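Octaprenyl Pyrophosphate Synthase (Helicobacter pylori, PDB 3TC1) probably catalyses the stepwise condensation of isopentenyl diphosphate with an allylic diphosphate primer to build the C40 octaprenyl chain used for quinone side chains. Local coordinates at residues B[41-46]-B[61-66]; B[125-130]-B[168-173]; B[162-167]-B[192-197]; B[185-190]-B[284-289]. All blocks are in the same frame, centred on the assembly; numbering follows the deposited sequence.

How the interactions relate
The four contacts tie together helices of an all-alpha isoprenoid synthase fold, and their centres lie about 11 to 16 Å apart. Interaction 1 joins helix 38-44 to helix 53-80 and closes before the others open along the chain. Interactions 2 and 3 share helix 152-177, which packs on helix 121-144 through one part and on helix 182-205 through the next. Interaction 4 uses the earlier turns of helix 182-205 to hold the end of helix 268-286. Leu42, Phe166 and Leu171 bridge neighbouring contacts, so the four form one continuous core. Interaction 3 lies beside the magnesium site; interaction 2 lies next to the subunit interface.

Interaction 1 (B[41-46]-B[61-66]); sequences KLMLAL and NLCTIV
Met43 reaches out from helix 38-44 and plugs the hollow between Leu62 and Val66, side chains one turn apart on helix 53-80. Its terminal methyl is the leading bump: CE of Met43 rests 3.6 Å from CG of Leu62 and equally 3.6 Å from CG2 of Val66. The chain is extended as far as SD and then bends at its last torsion (chi3 84°), which swings CE off the line of the side chain and into the notch. Met43 thus crosses Leu62 at about a right angle, while its sulfur lies along the flank of Val66, with Met43 SD 3.9 Å from CG2 of Val66.

A second, shallower fit runs the other way. Cys63 is the bump here, its SG pointing into the groove between Met43 and Leu44. Cys63 SG sits 4.0 Å from CB of Met43 and 4.0 Å from CD2 of Leu44, so the sulfur touches the base of one side chain and a branch of the other. With no hydrogen bond between the segments, complementary shape joins them, and every residue that touches is buried. The surroundings close in from several directions: helix 3-18 reaches Leu44 through Gln5 and Cys63 through Ile9, helix 152-177 brings Met174 to Cys63 and Phe166 and Ser170 to Val66, and helix 293-301 packs on Leu42 and Ala45.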
loop_
_atom_site.group_PDB
_atom_site.type_symbol
_atom_site.label_atom_id
_atom_site.label_comp_id
_atom_site.label_asym_id
_atom_site.label_seq_id
_atom_site.Cartn_x
_atom_site.Cartn_y
_atom_site.Cartn_z
ATOM N N LYS B 41 -9.903 -20.985 0.990
ATOM C CA LYS B 41 -10.379 -22.313 1.383
ATOM C C LYS B 41 -11.208 -22.212 2.655
ATOM O O LYS B 41 -12.260 -22.842 2.783
ATOM C CB LYS B 41 -9.203 -23.270 1.612
ATOM C CG LYS B 41 -8.409 -23.630 0.361
ATOM C CD LYS B 41 -7.213 -24.496 0.734
ATOM C CE LYS B 41 -6.431 -24.958 -0.482
ATOM N NZ LYS B 41 -5.301 -25.855 -0.080
ATOM N N LEU B 42 -10.726 -21.413 3.598
ATOM C CA LEU B 42 -11.432 -21.208 4.854
ATOM C C LEU B 42 -12.775 -20.522 4.626
ATOM O O LEU B 42 -13.796 -20.936 5.179
ATOM C CB LEU B 42 -10.582 -20.360 5.797
ATOM C CG LEU B 42 -9.381 -21.083 6.397
ATOM C CD1 LEU B 42 -8.510 -20.107 7.170
ATOM C CD2 LEU B 42 -9.886 -22.196 7.305
ATOM N N MET B 43 -12.765 -19.471 3.811
ATOM C CA MET B 43 -13.972 -18.712 3.506
ATOM C C MET B 43 -14.970 -19.495 2.659
ATOM O O MET B 43 -16.171 -19.463 2.924
ATOM C CB MET B 43 -13.602 -17.413 2.782
ATOM C CG MET B 43 -12.737 -16.471 3.608
ATOM S SD MET B 43 -11.964 -15.207 2.584
ATOM C CE MET B 43 -13.286 -14.022 2.496
ATOM N N LEU B 44 -14.480 -20.191 1.636
ATOM C CA LEU B 44 -15.356 -20.967 0.761
ATOM C C LEU B 44 -16.116 -22.038 1.536
ATOM O O LEU B 44 -17.195 -22.460 1.122
ATOM C CB LEU B 44 -14.546 -21.633 -0.354
ATOM C CG LEU B 44 -13.955 -20.737 -1.445
ATOM C CD1 LEU B 44 -12.991 -21.540 -2.296
ATOM C CD2 LEU B 44 -15.066 -20.163 -2.295
ATOM N N ALA B 45 -15.551 -22.465 2.661
ATOM C CA ALA B 45 -16.151 -23.500 3.497
ATOM C C ALA B 45 -17.479 -23.096 4.122
ATOM O O ALA B 45 -18.206 -23.948 4.642
ATOM C CB ALA B 45 -15.172 -23.916 4.595
ATOM N N LEU B 46 -17.792 -21.803 4.086
ATOM C CA LEU B 46 -19.042 -21.318 4.657
ATOM C C LEU B 46 -20.198 -21.380 3.666
ATOM O O LEU B 46 -21.359 -21.251 4.053
ATOM C CB LEU B 46 -18.881 -19.881 5.172
ATOM C CG LEU B 46 -18.207 -19.744 6.543
ATOM C CD1 LEU B 46 -16.780 -20.271 6.475
ATOM C CD2 LEU B 46 -18.218 -18.288 6.980
ATOM N N ASN B 61 -15.879 -12.945 -5.277
ATOM C CA ASN B 61 -15.278 -11.615 -5.351
ATOM C C ASN B 61 -14.624 -11.280 -4.021
ATOM O O ASN B 61 -13.543 -10.692 -3.984
ATOM C CB ASN B 61 -16.323 -10.540 -5.676
ATOM C CG ASN B 61 -16.710 -10.527 -7.135
ATOM O OD1 ASN B 61 -16.058 -11.157 -7.962
ATOM N ND2 ASN B 61 -17.772 -9.795 -7.465
ATOM N N LEU B 62 -15.287 -11.644 -2.929
ATOM C CA LEU B 62 -14.752 -11.382 -1.600
ATOM C C LEU B 62 -13.445 -12.136 -1.386
ATOM O O LEU B 62 -12.492 -11.601 -0.806
ATOM C CB LEU B 62 -15.762 -11.788 -0.521
ATOM C CG LEU B 62 -15.342 -11.465 0.920
ATOM C CD1 LEU B 62 -15.133 -9.968 1.062
ATOM C CD2 LEU B 62 -16.420 -11.928 1.901
ATOM N N CYS B 63 -13.410 -13.389 -1.838
ATOM C CA CYS B 63 -12.211 -14.213 -1.708
ATOM C C CYS B 63 -11.087 -13.605 -2.545
ATOM O O CYS B 63 -9.922 -13.632 -2.158
ATOM C CB CYS B 63 -12.484 -15.642 -2.187
ATOM S SG CYS B 63 -13.562 -16.617 -1.106
ATOM N N THR B 64 -11.447 -13.054 -3.697
ATOM C CA THR B 64 -10.465 -12.443 -4.576
ATOM C C THR B 64 -9.840 -11.235 -3.881
ATOM O O THR B 64 -8.624 -11.053 -3.914
ATOM C CB THR B 64 -11.114 -12.021 -5.908
ATOM O OG1 THR B 64 -11.693 -13.174 -6.531
ATOM C CG2 THR B 64 -10.074 -11.423 -6.848
ATOM N N ILE B 65 -10.680 -10.420 -3.248
ATOM C CA ILE B 65 -10.230 -9.243 -2.512
ATOM C C ILE B 65 -9.263 -9.670 -1.405
ATOM O O ILE B 65 -8.194 -9.081 -1.236
ATOM C CB ILE B 65 -11.438 -8.503 -1.873
ATOM C CG1 ILE B 65 -12.261 -7.817 -2.966
ATOM C CG2 ILE B 65 -10.961 -7.494 -0.829
ATOM C CD1 ILE B 65 -13.606 -7.289 -2.474
ATOM N N VAL B 66 -9.640 -10.700 -0.654
ATOM C CA VAL B 66 -8.789 -11.186 0.425
ATOM C C VAL B 66 -7.437 -11.720 -0.066
ATOM O O VAL B 66 -6.403 -11.451 0.545
ATOM C CB VAL B 66 -9.514 -12.277 1.246
ATOM C CG1 VAL B 66 -8.529 -13.001 2.162
ATOM C CG2 VAL B 66 -10.622 -11.632 2.088
#

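Interaction 2 (B[125-130]-B[168-173]); sequences QALSNA and EASLKS
With chi1 at -72°, the side chain of Leu127 leans beside its own backbone N, which carries CG and CD2 over to helix 152-177, where they meet Ser173, Ala169 and Ser170. Ser173 adopts a similar first torsion (-66°), turning OG back along its own helix so that the hydroxyl lies against CG of Leu127 at 3.6 Å. The methyl of Ala126 touches the same oxygen, CB to OG of Ser173 being 3.8 Å.

The two helices run nearly antiparallel (172°), their short axes 8.9 Å apart at closest approach, with alanines facing each other between them. Ala169 lies at the middle of the contact: its CB is 3.7 Å from CB of Ala130 and 3.7 Å from the carbonyl O of Ala126. On its outer side helix 121-144 faces the second subunit, where Ser128 is hydrogen-bonded to Ser117 of that chain.

Both serines are satisfied within their own helix. Ser173 OG donates to Ala169 O at 2.8 Å, and the backbone N of Ser173 reaches that carbonyl from the opposite face; Ser170 OG bonds to Phe166 O. With their protons spent inside the helix and only alanine and leucine side chains opposite, the hydroxyls make van der Waals contacts alone across the interface.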
loop_
_atom_site.group_PDB
_atom_site.type_symbol
_atom_site.label_atom_id
_atom_site.label_comp_id
_atom_site.label_asym_id
_atom_site.label_seq_id
_atom_site.Cartn_x
_atom_site.Cartn_y
_atom_site.Cartn_z
ATOM N N GLN B 125 -15.379 -2.175 6.164
ATOM C CA GLN B 125 -14.695 -1.732 7.372
ATOM C C GLN B 125 -13.927 -2.855 8.057
ATOM O O GLN B 125 -12.836 -2.635 8.567
ATOM C CB GLN B 125 -15.686 -1.112 8.355
ATOM C CG GLN B 125 -16.249 0.218 7.886
ATOM C CD GLN B 125 -16.963 0.972 8.987
ATOM O OE1 GLN B 125 -17.537 2.034 8.752
ATOM N NE2 GLN B 125 -16.927 0.432 10.197
ATOM N N ALA B 126 -14.495 -4.057 8.073
ATOM C CA ALA B 126 -13.822 -5.185 8.708
ATOM C C ALA B 126 -12.500 -5.476 8.008
ATOM O O ALA B 126 -11.460 -5.622 8.654
ATOM C CB ALA B 126 -14.717 -6.419 8.683
ATOM N N LEU B 127 -12.524 -5.543 6.684
ATOM C CA LEU B 127 -11.294 -5.826 5.959
ATOM C C LEU B 127 -10.318 -4.654 5.909
ATOM O O LEU B 127 -9.111 -4.859 6.049
ATOM C CB LEU B 127 -11.601 -6.315 4.541
ATOM C CG LEU B 127 -12.179 -7.731 4.435
ATOM C CD1 LEU B 127 -12.335 -8.091 2.975
ATOM C CD2 LEU B 127 -11.258 -8.731 5.125
ATOM N N SER B 128 -10.812 -3.431 5.713
ATOM C CA SER B 128 -9.885 -2.301 5.660
ATOM C C SER B 128 -9.225 -2.117 7.026
ATOM O O SER B 128 -8.061 -1.729 7.119
ATOM C CB SER B 128 -10.585 -1.008 5.193
ATOM O OG SER B 128 -11.569 -0.548 6.099
ATOM N N ASN B 129 -9.952 -2.433 8.091
ATOM C CA ASN B 129 -9.386 -2.312 9.428
ATOM C C ASN B 129 -8.324 -3.390 9.630
ATOM O O ASN B 129 -7.337 -3.177 10.339
ATOM C CB ASN B 129 -10.469 -2.460 10.497
ATOM C CG ASN B 129 -9.904 -2.404 11.908
ATOM O OD1 ASN B 129 -9.389 -1.374 12.347
ATOM N ND2 ASN B 129 -9.988 -3.523 12.620
ATOM N N ALA B 130 -8.531 -4.545 9.003
ATOM C CA ALA B 130 -7.585 -5.651 9.108
ATOM C C ALA B 130 -6.292 -5.271 8.395
ATOM O O ALA B 130 -5.204 -5.636 8.835
ATOM C CB ALA B 130 -8.179 -6.923 8.490
ATOM N N GLU B 168 -9.358 -13.719 10.879
ATOM C CA GLU B 168 -10.582 -13.477 11.636
ATOM C C GLU B 168 -11.509 -12.579 10.820
ATOM O O GLU B 168 -12.698 -12.871 10.666
ATOM C CB GLU B 168 -10.260 -12.780 12.957
ATOM C CG GLU B 168 -11.490 -12.250 13.686
ATOM C CD GLU B 168 -11.143 -11.422 14.907
ATOM O OE1 GLU B 168 -10.249 -10.559 14.804
ATOM O OE2 GLU B 168 -11.770 -11.622 15.966
ATOM N N ALA B 169 -10.954 -11.482 10.303
ATOM C CA ALA B 169 -11.726 -10.522 9.515
ATOM C C ALA B 169 -12.236 -11.106 8.208
ATOM O O ALA B 169 -13.321 -10.749 7.737
ATOM C CB ALA B 169 -10.882 -9.279 9.232
ATOM N N SER B 170 -11.454 -11.993 7.605
ATOM C CA SER B 170 -11.861 -12.605 6.348
ATOM C C SER B 170 -13.058 -13.534 6.546
ATOM O O SER B 170 -13.986 -13.544 5.736
ATOM C CB SER B 170 -10.698 -13.388 5.733
ATOM O OG SER B 170 -9.628 -12.523 5.406
ATOM N N LEU B 171 -13.034 -14.313 7.622
ATOM C CA LEU B 171 -14.130 -15.234 7.907
ATOM C C LEU B 171 -15.381 -14.498 8.372
ATOM O O LEU B 171 -16.499 -14.885 8.035
ATOM C CB LEU B 171 -13.695 -16.258 8.956
ATOM C CG LEU B 171 -13.004 -17.486 8.356
ATOM C CD1 LEU B 171 -12.213 -18.225 9.413
ATOM C CD2 LEU B 171 -14.057 -18.393 7.734
ATOM N N LYS B 172 -15.183 -13.442 9.154
ATOM C CA LYS B 172 -16.290 -12.643 9.659
ATOM C C LYS B 172 -16.989 -11.991 8.470
ATOM O O LYS B 172 -18.217 -11.921 8.419
ATOM C CB LYS B 172 -15.762 -11.575 10.620
ATOM C CG LYS B 172 -16.831 -10.724 11.285
ATOM C CD LYS B 172 -16.200 -9.637 12.155
ATOM C CE LYS B 172 -17.251 -8.726 12.773
ATOM N NZ LYS B 172 -16.637 -7.670 13.630
ATOM N N SER B 173 -16.199 -11.531 7.505
ATOM C CA SER B 173 -16.745 -10.890 6.318
ATOM C C SER B 173 -17.560 -11.855 5.457
ATOM O O SER B 173 -18.590 -11.470 4.907
ATOM C CB SER B 173 -15.623 -10.275 5.481
ATOM O OG SER B 173 -15.002 -9.213 6.187
#

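Interaction 3 (B[162-167]-B[192-197]); sequences KTAHFI and FGMAFQ
Thr163 of helix 152-177 meets Gln197 of helix 182-205, which lies just ahead of the second aspartate-rich motif of the polyprenyl synthases. Phe196 and Gln197 form the Phe-Gln pair that precedes this DDxxD sequence, whose first two aspartates are Asp200 and Asp201.

Gln197 can be followed outward atom by atom. CB of Gln197 lies against the methyl of Thr163, 4.0 Å from its CG2. A bend at chi2 (56°) then folds the chain across the threonine at about a right angle, and CG and CD pass alongside OG1. At the tip, OE1 of Gln197 accepts a hydrogen bond from Thr163 OG1 at 2.9 Å; the donor stands above the carbonyl plane, 35° out of it. NE2, the other arm of the amide, donates to Asp201 OD1. The two bonds together fix the rotation of the amide, whose side chain lies about 5 Å from a bound magnesium ion. Thr163 may therefore act as a second-shell residue, positioning the glutamine that holds Asp201.

Thr163 also turns CG2 to the edge of the Phe196 ring, 4.0 Å from CD2. Farther along, the helices, crossing at 148°, come close enough for the CA atoms of Ala164 and Gly193 to be 4.1 Å apart. Because Gly193 has no side chain, CD1 of Ile167 can come to 3.7 Å from Gly193 CA. On the other flank, CB of Ala164 presses against SD of Met194 at 3.5 Å.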
loop_
_atom_site.group_PDB
_atom_site.type_symbol
_atom_site.label_atom_id
_atom_site.label_comp_id
_atom_site.label_asym_id
_atom_site.label_seq_id
_atom_site.Cartn_x
_atom_site.Cartn_y
_atom_site.Cartn_z
ATOM N N LYS B 162 -0.317 -9.157 12.584
ATOM C CA LYS B 162 0.163 -9.595 11.275
ATOM C C LYS B 162 -0.513 -10.811 10.663
ATOM O O LYS B 162 -0.523 -10.956 9.440
ATOM C CB LYS B 162 1.669 -9.867 11.316
ATOM C CG LYS B 162 2.536 -8.631 11.367
ATOM C CD LYS B 162 3.988 -8.976 11.059
ATOM C CE LYS B 162 4.130 -9.541 9.650
ATOM N NZ LYS B 162 5.526 -9.957 9.346
ATOM N N THR B 163 -1.076 -11.687 11.490
ATOM C CA THR B 163 -1.699 -12.891 10.955
ATOM C C THR B 163 -3.112 -13.241 11.402
ATOM O O THR B 163 -3.994 -13.446 10.571
ATOM C CB THR B 163 -0.821 -14.141 11.244
ATOM O OG1 THR B 163 0.473 -13.968 10.658
ATOM C CG2 THR B 163 -1.467 -15.397 10.671
ATOM N N ALA B 164 -3.323 -13.329 12.708
ATOM C CA ALA B 164 -4.617 -13.744 13.240
ATOM C C ALA B 164 -5.836 -12.904 12.880
ATOM O O ALA B 164 -6.826 -13.438 12.384
ATOM C CB ALA B 164 -4.521 -13.896 14.751
ATOM N N HIS B 165 -5.775 -11.603 13.139
ATOM C CA HIS B 165 -6.904 -10.718 12.860
ATOM C C HIS B 165 -7.367 -10.656 11.410
ATOM O O HIS B 165 -8.548 -10.449 11.148
ATOM C CB HIS B 165 -6.600 -9.307 13.368
ATOM C CG HIS B 165 -6.670 -9.184 14.859
ATOM N ND1 HIS B 165 -7.830 -9.410 15.569
ATOM C CD2 HIS B 165 -5.720 -8.884 15.776
ATOM C CE1 HIS B 165 -7.591 -9.253 16.860
ATOM N NE2 HIS B 165 -6.319 -8.933 17.013
ATOM N N PHE B 166 -6.449 -10.820 10.466
ATOM C CA PHE B 166 -6.822 -10.792 9.060
ATOM C C PHE B 166 -7.675 -12.022 8.726
ATOM O O PHE B 166 -8.696 -11.916 8.039
ATOM C CB PHE B 166 -5.562 -10.733 8.192
ATOM C CG PHE B 166 -5.831 -10.722 6.714
ATOM C CD1 PHE B 166 -6.945 -10.069 6.193
ATOM C CD2 PHE B 166 -4.945 -11.335 5.835
ATOM C CE1 PHE B 166 -7.170 -10.027 4.813
ATOM C CE2 PHE B 166 -5.160 -11.297 4.458
ATOM C CZ PHE B 166 -6.276 -10.641 3.947
ATOM N N ILE B 167 -7.267 -13.192 9.212
ATOM C CA ILE B 167 -8.046 -14.404 8.956
ATOM C C ILE B 167 -9.395 -14.245 9.661
ATOM O O ILE B 167 -10.447 -14.582 9.111
ATOM C CB ILE B 167 -7.312 -15.668 9.468
ATOM C CG1 ILE B 167 -6.016 -15.857 8.676
ATOM C CG2 ILE B 167 -8.203 -16.905 9.308
ATOM C CD1 ILE B 167 -5.129 -16.992 9.173
ATOM N N PHE B 192 -7.930 -19.948 14.824
ATOM C CA PHE B 192 -7.272 -20.725 13.778
ATOM C C PHE B 192 -6.018 -19.973 13.342
ATOM O O PHE B 192 -4.977 -20.579 13.093
ATOM C CB PHE B 192 -8.187 -20.900 12.557
ATOM C CG PHE B 192 -7.517 -21.589 11.394
ATOM C CD1 PHE B 192 -7.566 -22.976 11.262
ATOM C CD2 PHE B 192 -6.785 -20.856 10.461
ATOM C CE1 PHE B 192 -6.893 -23.622 10.219
ATOM C CE2 PHE B 192 -6.110 -21.494 9.417
ATOM C CZ PHE B 192 -6.164 -22.881 9.298
ATOM N N GLY B 193 -6.140 -18.649 13.236
ATOM C CA GLY B 193 -5.023 -17.816 12.827
ATOM C C GLY B 193 -3.877 -17.841 13.824
ATOM O O GLY B 193 -2.709 -17.833 13.436
ATOM N N MET B 194 -4.208 -17.861 15.110
ATOM C CA MET B 194 -3.188 -17.913 16.155
ATOM C C MET B 194 -2.451 -19.251 16.059
ATOM O O MET B 194 -1.222 -19.292 16.058
ATOM C CB MET B 194 -3.830 -17.771 17.546
ATOM C CG MET B 194 -4.422 -16.385 17.839
ATOM S SD MET B 194 -3.208 -15.042 17.755
ATOM C CE MET B 194 -2.459 -15.148 19.379
ATOM N N ALA B 195 -3.206 -20.346 15.973
ATOM C CA ALA B 195 -2.598 -21.671 15.871
ATOM C C ALA B 195 -1.753 -21.769 14.600
ATOM O O ALA B 195 -0.634 -22.289 14.614
ATOM C CB ALA B 195 -3.670 -22.741 15.863
ATOM N N PHE B 196 -2.299 -21.253 13.505
ATOM C CA PHE B 196 -1.618 -21.279 12.220
ATOM C C PHE B 196 -0.233 -20.635 12.254
ATOM O O PHE B 196 0.729 -21.206 11.749
ATOM C CB PHE B 196 -2.463 -20.574 11.156
ATOM C CG PHE B 196 -1.772 -20.449 9.829
ATOM C CD1 PHE B 196 -1.648 -21.550 8.985
ATOM C CD2 PHE B 196 -1.202 -19.241 9.441
ATOM C CE1 PHE B 196 -0.963 -21.449 7.776
ATOM C CE2 PHE B 196 -0.515 -19.130 8.231
ATOM C CZ PHE B 196 -0.397 -20.239 7.401
ATOM N N GLN B 197 -0.126 -19.449 12.842
ATOM C CA GLN B 197 1.162 -18.766 12.887
ATOM C C GLN B 197 2.134 -19.399 13.878
ATOM O O GLN B 197 3.347 -19.337 13.683
ATOM C CB GLN B 197 0.979 -17.285 13.217
ATOM C CG GLN B 197 2.253 -16.458 13.034
ATOM C CD GLN B 197 2.830 -16.588 11.633
ATOM O OE1 GLN B 197 2.152 -16.308 10.641
ATOM N NE2 GLN B 197 4.085 -17.016 11.545
#

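Interaction 4 (B[185-190]-B[284-289]); sequences YADFGL and LEAIKG
Ile287 and Phe188 make the main apolar contact, the two side chains meeting at a slant. CG2 of Ile287 is 3.6 Å from CD1 of Phe188, and CD1 of Ile287 reaches CE1 of the same ring at 3.7 Å, so two branches of the isoleucine reach the CD1 and CE1 atoms of the phenylalanine. The first torsion of Ile287 (62°) wedges CG1 between the backbone N and the carbonyl carbon and leaves CG2 beside N, from where it also meets Tyr185, 4.2 Å from CE1.

In the all-alpha isoprenoid synthase fold of this enzyme, the contact fastens the C-terminal end of helix 268-286 to the early turns of helix 182-205. Ile287 is the first residue to leave helical geometry there, and Phe188 continues the apolar layer to Leu171 and Leu295.

Van der Waals contacts to polar atoms gather round the methyl of Ala286. It approaches Asp187, Ala286 CB to Asp187 OD2 being 3.3 Å, and the same CB faces the backbone N of Phe188 at 4.0 Å. A salt bridge between Lys288 and Glu285, less certain because Glu285 is poorly ordered, stays inside its own segment.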
loop_
_atom_site.group_PDB
_atom_site.type_symbol
_atom_site.label_atom_id
_atom_site.label_comp_id
_atom_site.label_asym_id
_atom_site.label_seq_id
_atom_site.Cartn_x
_atom_site.Cartn_y
_atom_site.Cartn_z
ATOM N N TYR B 185 -17.893 -17.373 13.481
ATOM C CA TYR B 185 -16.823 -17.517 12.513
ATOM C C TYR B 185 -15.638 -16.581 12.716
ATOM O O TYR B 185 -14.517 -16.910 12.332
ATOM C CB TYR B 185 -17.409 -17.404 11.109
ATOM C CG TYR B 185 -18.301 -18.589 10.801
ATOM C CD1 TYR B 185 -17.750 -19.832 10.490
ATOM C CD2 TYR B 185 -19.689 -18.492 10.900
ATOM C CE1 TYR B 185 -18.553 -20.946 10.292
ATOM C CE2 TYR B 185 -20.505 -19.605 10.706
ATOM C CZ TYR B 185 -19.929 -20.827 10.402
ATOM O OH TYR B 185 -20.725 -21.932 10.206
ATOM N N ALA B 186 -15.874 -15.423 13.324
ATOM C CA ALA B 186 -14.785 -14.499 13.600
ATOM C C ALA B 186 -13.944 -15.171 14.686
ATOM O O ALA B 186 -12.714 -15.132 14.659
ATOM C CB ALA B 186 -15.330 -13.173 14.108
ATOM N N ASP B 187 -14.635 -15.800 15.633
ATOM C CA ASP B 187 -13.989 -16.496 16.738
ATOM C C ASP B 187 -13.173 -17.674 16.205
ATOM O O ASP B 187 -12.043 -17.901 16.641
ATOM C CB ASP B 187 -15.050 -16.986 17.730
ATOM C CG ASP B 187 -14.458 -17.402 19.062
ATOM O OD1 ASP B 187 -13.756 -16.577 19.684
ATOM O OD2 ASP B 187 -14.700 -18.550 19.492
ATOM N N PHE B 188 -13.743 -18.419 15.262
ATOM C CA PHE B 188 -13.037 -19.549 14.662
ATOM C C PHE B 188 -11.819 -19.031 13.905
ATOM O O PHE B 188 -10.734 -19.606 13.981
ATOM C CB PHE B 188 -13.938 -20.302 13.681
ATOM C CG PHE B 188 -13.212 -21.359 12.882
ATOM C CD1 PHE B 188 -13.073 -22.656 13.375
ATOM C CD2 PHE B 188 -12.633 -21.046 11.655
ATOM C CE1 PHE B 188 -12.366 -23.624 12.658
ATOM C CE2 PHE B 188 -11.921 -22.007 10.928
ATOM C CZ PHE B 188 -11.788 -23.298 11.432
ATOM N N GLY B 189 -12.009 -17.939 13.170
ATOM C CA GLY B 189 -10.918 -17.364 12.405
ATOM C C GLY B 189 -9.752 -16.874 13.245
ATOM O O GLY B 189 -8.595 -17.117 12.904
ATOM N N LEU B 190 -10.045 -16.184 14.345
ATOM C CA LEU B 190 -8.994 -15.651 15.211
ATOM C C LEU B 190 -8.139 -16.754 15.830
ATOM O O LEU B 190 -6.906 -16.690 15.809
ATOM C CB LEU B 190 -9.604 -14.803 16.330
ATOM C CG LEU B 190 -8.603 -14.135 17.276
ATOM C CD1 LEU B 190 -7.829 -13.062 16.515
ATOM C CD2 LEU B 190 -9.338 -13.522 18.468
ATOM N N LEU B 284 -12.210 -25.272 16.990
ATOM C CA LEU B 284 -13.180 -26.348 16.841
ATOM C C LEU B 284 -14.369 -26.105 17.764
ATOM O O LEU B 284 -15.517 -26.364 17.400
ATOM C CB LEU B 284 -12.518 -27.688 17.165
ATOM C CG LEU B 284 -11.420 -28.120 16.188
ATOM C CD1 LEU B 284 -10.647 -29.301 16.747
ATOM C CD2 LEU B 284 -12.051 -28.475 14.849
ATOM N N GLU B 285 -14.080 -25.604 18.959
ATOM C CA GLU B 285 -15.107 -25.304 19.950
ATOM C C GLU B 285 -16.106 -24.297 19.381
ATOM O O GLU B 285 -17.319 -24.505 19.436
ATOM C CB GLU B 285 -14.454 -24.726 21.209
ATOM C CG GLU B 285 -15.414 -24.446 22.352
ATOM C CD GLU B 285 -15.959 -25.713 22.979
ATOM O OE1 GLU B 285 -16.619 -26.498 22.266
ATOM O OE2 GLU B 285 -15.727 -25.926 24.188
ATOM N N ALA B 286 -15.580 -23.211 18.824
ATOM C CA ALA B 286 -16.394 -22.146 18.247
ATOM C C ALA B 286 -17.426 -22.639 17.239
ATOM O O ALA B 286 -18.562 -22.173 17.234
ATOM C CB ALA B 286 -15.488 -21.095 17.595
ATOM N N ILE B 287 -17.035 -23.577 16.385
ATOM C CA ILE B 287 -17.947 -24.102 15.377
ATOM C C ILE B 287 -18.579 -25.437 15.773
ATOM O O ILE B 287 -19.063 -26.178 14.917
ATOM C CB ILE B 287 -17.228 -24.280 14.028
ATOM C CG1 ILE B 287 -16.099 -25.304 14.169
ATOM C CG2 ILE B 287 -16.690 -22.931 13.553
ATOM C CD1 ILE B 287 -15.411 -25.655 12.858
ATOM N N LYS B 288 -18.572 -25.731 17.068
ATOM C CA LYS B 288 -19.149 -26.970 17.584
ATOM C C LYS B 288 -20.594 -27.065 17.102
ATOM O O LYS B 288 -21.014 -28.084 16.548
ATOM C CB LYS B 288 -19.120 -26.962 19.116
ATOM C CG LYS B 288 -18.807 -28.301 19.767
ATOM C CD LYS B 288 -17.380 -28.739 19.471
ATOM C CE LYS B 288 -16.917 -29.830 20.426
ATOM N NZ LYS B 288 -16.822 -29.333 21.830
ATOM N N GLY B 289 -21.343 -25.986 17.307
ATOM C CA GLY B 289 -22.735 -25.947 16.897
ATOM C C GLY B 289 -22.954 -26.294 15.438
ATOM O O GLY B 289 -23.779 -27.148 15.114
#